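Local coordinates for racemase (Pseudovibrio sp. JE062, PDB 3MKC), which is a racemase-type member of the mandelate racemase/muconate lactonizing enzyme family in the enolase superfamily, at residues Lys66-Ile71 against Gln95-Arg100. Residues are numbered along the deposited sequence; the frame is centred on the assembly and turned at random.
Sequences KWLTNI and QWQGMR
Trp67 and Trp96 approach backbone to backbone, their CA atoms 5.1 Å apart, where the irregular segment 66-71 passes the short, weakly bonded helix 95-98. One direct hydrogen bond joins the two segments: Trp96 N donates to Trp67 O over 2.8 Å, with an N-H...O angle of 156° and the donor tilted from the carbonyl plane. The carbonyl thus receives an amide N-H of the short helix, and Trp96 CB lies 3.2 Å from the same Trp67 O.

Close to this bond Trp67 CB and Trp96 CB stand 4.0 Å apart, and Leu68 CB also packs on Trp96 CB. The Trp67 indole turns an edge to Gln95, whose NE2 comes within 3.4 Å of Trp67 CD1 near the ring plane; ring and amide planes are almost perpendicular (85°). Trp67 NE1 and Gln95 NE2 both donate to one water, which bridges ring and amide, while Gln95 NE2 also bonds Asp92 O and is thereby tied back to the preceding helix. Leu68 CG is anti to its backbone N (chi1 -176°), which sends the isopropyl end toward Gln97, though their closest approach is too short to be reliable. A second water donates to Thr69 O and accepts from Gln97 NE2, adding an indirect polar link.

The contact lies at the surface of the N-terminal domain, in this superfamily an alpha+beta capping domain packed against the barrel, and ties the loop between helices 52-59 and 83-93 to the short helix just beyond 83-93. His65 meets the Trp96 ring edge-to-face, and Thr69 OG1 bonds Ala93 O at the end of helix 83-93.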
# COMPACT_ATOMS: atom_id res chain seq x y z
N LYS A 66 -5.91 28.99 -10.60
CA LYS A 66 -4.80 28.18 -11.09
C LYS A 66 -4.41 27.00 -10.22
O LYS A 66 -4.11 25.93 -10.73
CB LYS A 66 -3.57 29.05 -11.33
CG LYS A 66 -2.40 28.27 -11.91
CD LYS A 66 -1.20 29.14 -12.19
CE LYS A 66 -0.06 28.31 -12.76
NZ LYS A 66 1.13 29.14 -13.04
N TRP A 67 -4.41 27.21 -8.91
CA TRP A 67 -4.00 26.15 -7.99
C TRP A 67 -5.15 25.44 -7.28
O TRP A 67 -4.91 24.55 -6.46
CB TRP A 67 -3.03 26.73 -6.96
CG TRP A 67 -1.81 27.32 -7.60
CD1 TRP A 67 -0.78 26.64 -8.19
CD2 TRP A 67 -1.51 28.71 -7.78
NE1 TRP A 67 0.14 27.52 -8.72
CE2 TRP A 67 -0.29 28.80 -8.48
CE3 TRP A 67 -2.16 29.90 -7.41
CZ2 TRP A 67 0.30 30.02 -8.82
CZ3 TRP A 67 -1.57 31.12 -7.76
CH2 TRP A 67 -0.35 31.16 -8.45
N LEU A 68 -6.39 25.82 -7.60
CA LEU A 68 -7.56 25.19 -6.99
C LEU A 68 -8.47 24.71 -8.12
O LEU A 68 -9.47 25.32 -8.45
CB LEU A 68 -8.30 26.20 -6.09
CG LEU A 68 -9.51 25.72 -5.28
CD1 LEU A 68 -9.17 24.44 -4.56
CD2 LEU A 68 -9.91 26.80 -4.28
N THR A 69 -8.08 23.58 -8.69
CA THR A 69 -8.79 22.99 -9.81
C THR A 69 -9.40 21.65 -9.43
O THR A 69 -8.93 20.98 -8.51
CB THR A 69 -7.80 22.77 -10.96
OG1 THR A 69 -7.02 23.96 -11.15
CG2 THR A 69 -8.53 22.43 -12.25
N ASN A 70 -10.46 21.26 -10.13
CA ASN A 70 -11.07 19.97 -9.87
C ASN A 70 -9.97 18.98 -10.32
O ASN A 70 -9.34 19.18 -11.35
CB ASN A 70 -12.33 19.79 -10.72
CG ASN A 70 -12.93 18.41 -10.58
OD1 ASN A 70 -12.43 17.46 -11.18
ND2 ASN A 70 -13.98 18.29 -9.78
N ILE A 71 -9.76 17.93 -9.53
CA ILE A 71 -8.70 16.95 -9.82
C ILE A 71 -8.78 16.28 -11.19
O ILE A 71 -7.76 16.10 -11.87
CB ILE A 71 -8.64 15.86 -8.72
CG1 ILE A 71 -7.53 14.84 -9.01
CG2 ILE A 71 -9.96 15.13 -8.62
CD1 ILE A 71 -6.15 15.41 -8.97
N GLN A 95 -2.54 22.35 -6.17
CA GLN A 95 -1.67 22.69 -5.05
C GLN A 95 -2.33 23.39 -3.87
O GLN A 95 -1.93 23.19 -2.72
CB GLN A 95 -0.51 23.56 -5.52
CG GLN A 95 0.45 22.88 -6.46
CD GLN A 95 1.55 23.82 -6.89
OE1 GLN A 95 2.39 24.22 -6.08
NE2 GLN A 95 1.55 24.19 -8.16
N TRP A 96 -3.34 24.22 -4.14
CA TRP A 96 -3.97 24.94 -3.05
C TRP A 96 -4.55 24.04 -1.96
O TRP A 96 -4.53 24.40 -0.79
CB TRP A 96 -5.06 25.90 -3.56
CG TRP A 96 -5.36 26.98 -2.56
CD1 TRP A 96 -6.44 27.05 -1.71
CD2 TRP A 96 -4.52 28.10 -2.23
NE1 TRP A 96 -6.32 28.14 -0.88
CE2 TRP A 96 -5.15 28.80 -1.18
CE3 TRP A 96 -3.30 28.57 -2.72
CZ2 TRP A 96 -4.60 29.95 -0.61
CZ3 TRP A 96 -2.75 29.72 -2.15
CH2 TRP A 96 -3.40 30.39 -1.11
N GLN A 97 -5.05 22.87 -2.34
CA GLN A 97 -5.62 21.97 -1.34
C GLN A 97 -5.31 20.49 -1.54
O GLN A 97 -5.90 19.65 -0.87
CB GLN A 97 -7.15 22.15 -1.26
CG GLN A 97 -7.90 21.93 -2.57
CD GLN A 97 -9.40 22.19 -2.44
OE1 GLN A 97 -9.84 22.87 -1.52
NE2 GLN A 97 -10.19 21.65 -3.37
N GLY A 98 -4.39 20.16 -2.43
CA GLY A 98 -4.09 18.75 -2.66
C GLY A 98 -2.64 18.33 -2.66
O GLY A 98 -2.33 17.20 -3.05
N MSE A 99 -1.73 19.19 -2.21
CA MSE A 99 -0.32 18.84 -2.20
C MSE A 99 0.03 17.75 -1.21
O MSE A 99 1.02 17.05 -1.38
CB MSE A 99 0.55 20.05 -1.90
CG MSE A 99 0.77 20.95 -3.09
SE MSE A 99 2.13 22.23 -2.73
CE MSE A 99 1.22 23.19 -1.35
N ARG A 100 -0.78 17.64 -0.16
CA ARG A 100 -0.57 16.64 0.88
C ARG A 100 -1.94 16.23 1.39
O ARG A 100 -2.95 16.83 1.03
CB ARG A 100 0.24 17.21 2.04
CG ARG A 100 1.59 17.84 1.67
CD ARG A 100 2.64 16.80 1.29
NE ARG A 100 3.96 17.41 1.19
CZ ARG A 100 4.41 18.09 0.15
NH1 ARG A 100 3.66 18.26 -0.94
NH2 ARG A 100 5.61 18.66 0.20
O HOH W 1 2.68 26.72 -9.29
O HOH W 2 -8.76 20.32 -5.89